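Local coordinates for vacuolar aminopeptidase 1 (Saccharomyces cerevisiae S288c, PDB 4R8F), which removes N-terminal amino acids, preferably neutral or hydrophobic ones, from peptides in the vacuole and assembles into dodecamers that travel there as the main Cvt-pathway cargo, at residues 126-131 against 157-162. Residues are numbered along the deposited sequence; the frame is centred on the assembly and turned at random.
Sequences DRDLGI and VCRIPS
A classic beta bulge, in which Val-157 and Cys-158 both face Leu-129, joins Leu-129 of strand 129-137 to an irregular segment running antiparallel to it. Leu-129 N donates to Cys-158 O at 3.0 Å, and Leu-129 O receives Cys-158 N together with a weak bond from Val-157 N. Beside the bulge, Ile-131 CG2 packs on Val-157 CG2 at 3.6 Å, the two side chains crossing at about a right angle. Leu-129 lays CB against Cys-158 SG and CD1 against Ile-160 CG1. Strand 129-137 pairs with strand 230-239 in the larger antiparallel sheet of this M18 aminopeptidase. At the far end Asp-126 N gives a nearly straight bond (168°) to Ile-160 O. With CG beside that N (chi1 -54°), the carboxylate grips Ser-162 twice: OD1 takes Ser-162 N from 31° out of the carboxylate plane, and the syn lone pair of OD2 takes Ser-162 OG at 2.6 Å. OD1 also lies over one face of the Arg-159 guanidinium, 3.1 Å from NH2, a salt bridge of charge alone. The second subunit adds Ser-436 OG, bonded to Asp-126 OD2, and Arg-438, whose O accepts from Arg-159 NH2 and whose NH2 forms a salt bridge with Asp-128 OD2. With an alanine here instead of Asp-126, Ser-162 N and OG and the neighbour's Ser-436 would probably lose these partners, and Arg-159 its facing charge.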
loop_
_atom_site.group_PDB
_atom_site.type_symbol
_atom_site.label_atom_id
_atom_site.label_comp_id
_atom_site.label_asym_id
_atom_site.label_seq_id
_atom_site.Cartn_x
_atom_site.Cartn_y
_atom_site.Cartn_z
ATOM N N ASP A 126 -11.284 -32.189 -11.871
ATOM C CA ASP A 126 -12.140 -32.744 -12.917
ATOM C C ASP A 126 -11.394 -33.730 -13.806
ATOM O O ASP A 126 -11.442 -33.643 -15.037
ATOM C CB ASP A 126 -12.762 -31.623 -13.755
ATOM C CG ASP A 126 -13.499 -30.597 -12.905
ATOM O OD1 ASP A 126 -13.961 -30.944 -11.794
ATOM O OD2 ASP A 126 -13.611 -29.437 -13.349
ATOM N N ARG A 127 -10.698 -34.659 -13.155
ATOM C CA ARG A 127 -10.043 -35.771 -13.824
ATOM C C ARG A 127 -10.599 -37.052 -13.213
ATOM O O ARG A 127 -10.853 -37.109 -12.014
ATOM C CB ARG A 127 -8.529 -35.698 -13.627
ATOM C CG ARG A 127 -7.884 -34.391 -14.081
ATOM C CD ARG A 127 -7.456 -34.408 -15.541
ATOM N NE ARG A 127 -6.761 -33.174 -15.908
ATOM C CZ ARG A 127 -6.170 -32.946 -17.083
ATOM N NH1 ARG A 127 -6.168 -33.866 -18.040
ATOM N NH2 ARG A 127 -5.566 -31.785 -17.304
ATOM N N ASP A 128 -10.807 -38.071 -14.038
ATOM C CA ASP A 128 -11.325 -39.351 -13.563
ATOM C C ASP A 128 -10.218 -40.060 -12.777
ATOM O O ASP A 128 -9.147 -40.327 -13.328
ATOM C CB ASP A 128 -11.775 -40.215 -14.745
ATOM C CG ASP A 128 -12.827 -39.532 -15.622
ATOM O OD1 ASP A 128 -13.354 -38.467 -15.238
ATOM O OD2 ASP A 128 -13.121 -40.062 -16.714
ATOM N N LEU A 129 -10.468 -40.361 -11.500
ATOM C CA LEU A 129 -9.436 -40.939 -10.637
ATOM C C LEU A 129 -9.761 -42.341 -10.154
ATOM O O LEU A 129 -10.763 -42.564 -9.481
ATOM C CB LEU A 129 -9.179 -40.043 -9.425
ATOM C CG LEU A 129 -8.770 -38.597 -9.710
ATOM C CD1 LEU A 129 -8.632 -37.832 -8.405
ATOM C CD2 LEU A 129 -7.479 -38.516 -10.508
ATOM N N GLY A 130 -8.889 -43.283 -10.491
ATOM C CA GLY A 130 -8.996 -44.648 -9.996
ATOM C C GLY A 130 -8.320 -44.736 -8.644
ATOM O O GLY A 130 -7.606 -43.825 -8.234
ATOM N N ILE A 131 -8.555 -45.837 -7.951
ATOM C CA ILE A 131 -7.908 -46.092 -6.678
ATOM C C ILE A 131 -7.145 -47.392 -6.840
ATOM O O ILE A 131 -7.591 -48.287 -7.551
ATOM C CB ILE A 131 -8.926 -46.148 -5.514
ATOM C CG1 ILE A 131 -8.200 -46.151 -4.165
ATOM C CG2 ILE A 131 -9.848 -47.355 -5.633
ATOM C CD1 ILE A 131 -9.100 -45.848 -2.987
ATOM N N VAL A 157 -13.287 -44.186 -9.355
ATOM C CA VAL A 157 -14.072 -44.243 -8.129
ATOM C C VAL A 157 -14.276 -42.865 -7.523
ATOM O O VAL A 157 -15.030 -42.725 -6.557
ATOM C CB VAL A 157 -13.447 -45.179 -7.070
ATOM C CG1 VAL A 157 -13.393 -46.604 -7.600
ATOM C CG2 VAL A 157 -12.067 -44.705 -6.636
ATOM N N CYS A 158 -13.610 -41.849 -8.063
ATOM C CA CYS A 158 -13.726 -40.525 -7.488
ATOM C C CYS A 158 -13.141 -39.428 -8.368
ATOM O O CYS A 158 -12.583 -39.691 -9.432
ATOM C CB CYS A 158 -13.041 -40.507 -6.126
ATOM S SG CYS A 158 -11.273 -40.144 -6.201
ATOM N N ARG A 159 -13.284 -38.192 -7.896
ATOM C CA ARG A 159 -12.785 -37.018 -8.599
ATOM C C ARG A 159 -12.750 -35.805 -7.661
ATOM O O ARG A 159 -13.531 -35.722 -6.717
ATOM C CB ARG A 159 -13.649 -36.778 -9.845
ATOM C CG ARG A 159 -14.154 -35.366 -10.092
ATOM C CD ARG A 159 -15.485 -35.430 -10.821
ATOM N NE ARG A 159 -15.838 -34.167 -11.461
ATOM C CZ ARG A 159 -15.746 -33.912 -12.767
ATOM N NH1 ARG A 159 -15.310 -34.832 -13.629
ATOM N NH2 ARG A 159 -16.105 -32.719 -13.218
ATOM N N ILE A 160 -11.820 -34.889 -7.914
ATOM C CA ILE A 160 -11.720 -33.644 -7.162
ATOM C C ILE A 160 -12.402 -32.564 -7.996
ATOM O O ILE A 160 -11.868 -32.150 -9.023
ATOM C CB ILE A 160 -10.252 -33.243 -6.902
ATOM C CG1 ILE A 160 -9.481 -34.391 -6.240
ATOM C CG2 ILE A 160 -10.184 -32.004 -6.017
ATOM C CD1 ILE A 160 -7.979 -34.256 -6.350
ATOM N N PRO A 161 -13.593 -32.113 -7.569
ATOM C CA PRO A 161 -14.366 -31.187 -8.383
ATOM C C PRO A 161 -13.886 -29.754 -8.274
ATOM O O PRO A 161 -13.501 -29.313 -7.195
ATOM C CB PRO A 161 -15.770 -31.302 -7.795
ATOM C CG PRO A 161 -15.532 -31.608 -6.361
ATOM C CD PRO A 161 -14.299 -32.463 -6.326
ATOM N N SER A 162 -13.902 -29.043 -9.395
ATOM C CA SER A 162 -13.766 -27.595 -9.389
ATOM C C SER A 162 -15.132 -27.013 -9.035
ATOM O O SER A 162 -16.151 -27.690 -9.159
ATOM C CB SER A 162 -13.299 -27.090 -10.757
ATOM O OG SER A 162 -14.223 -27.424 -11.779
#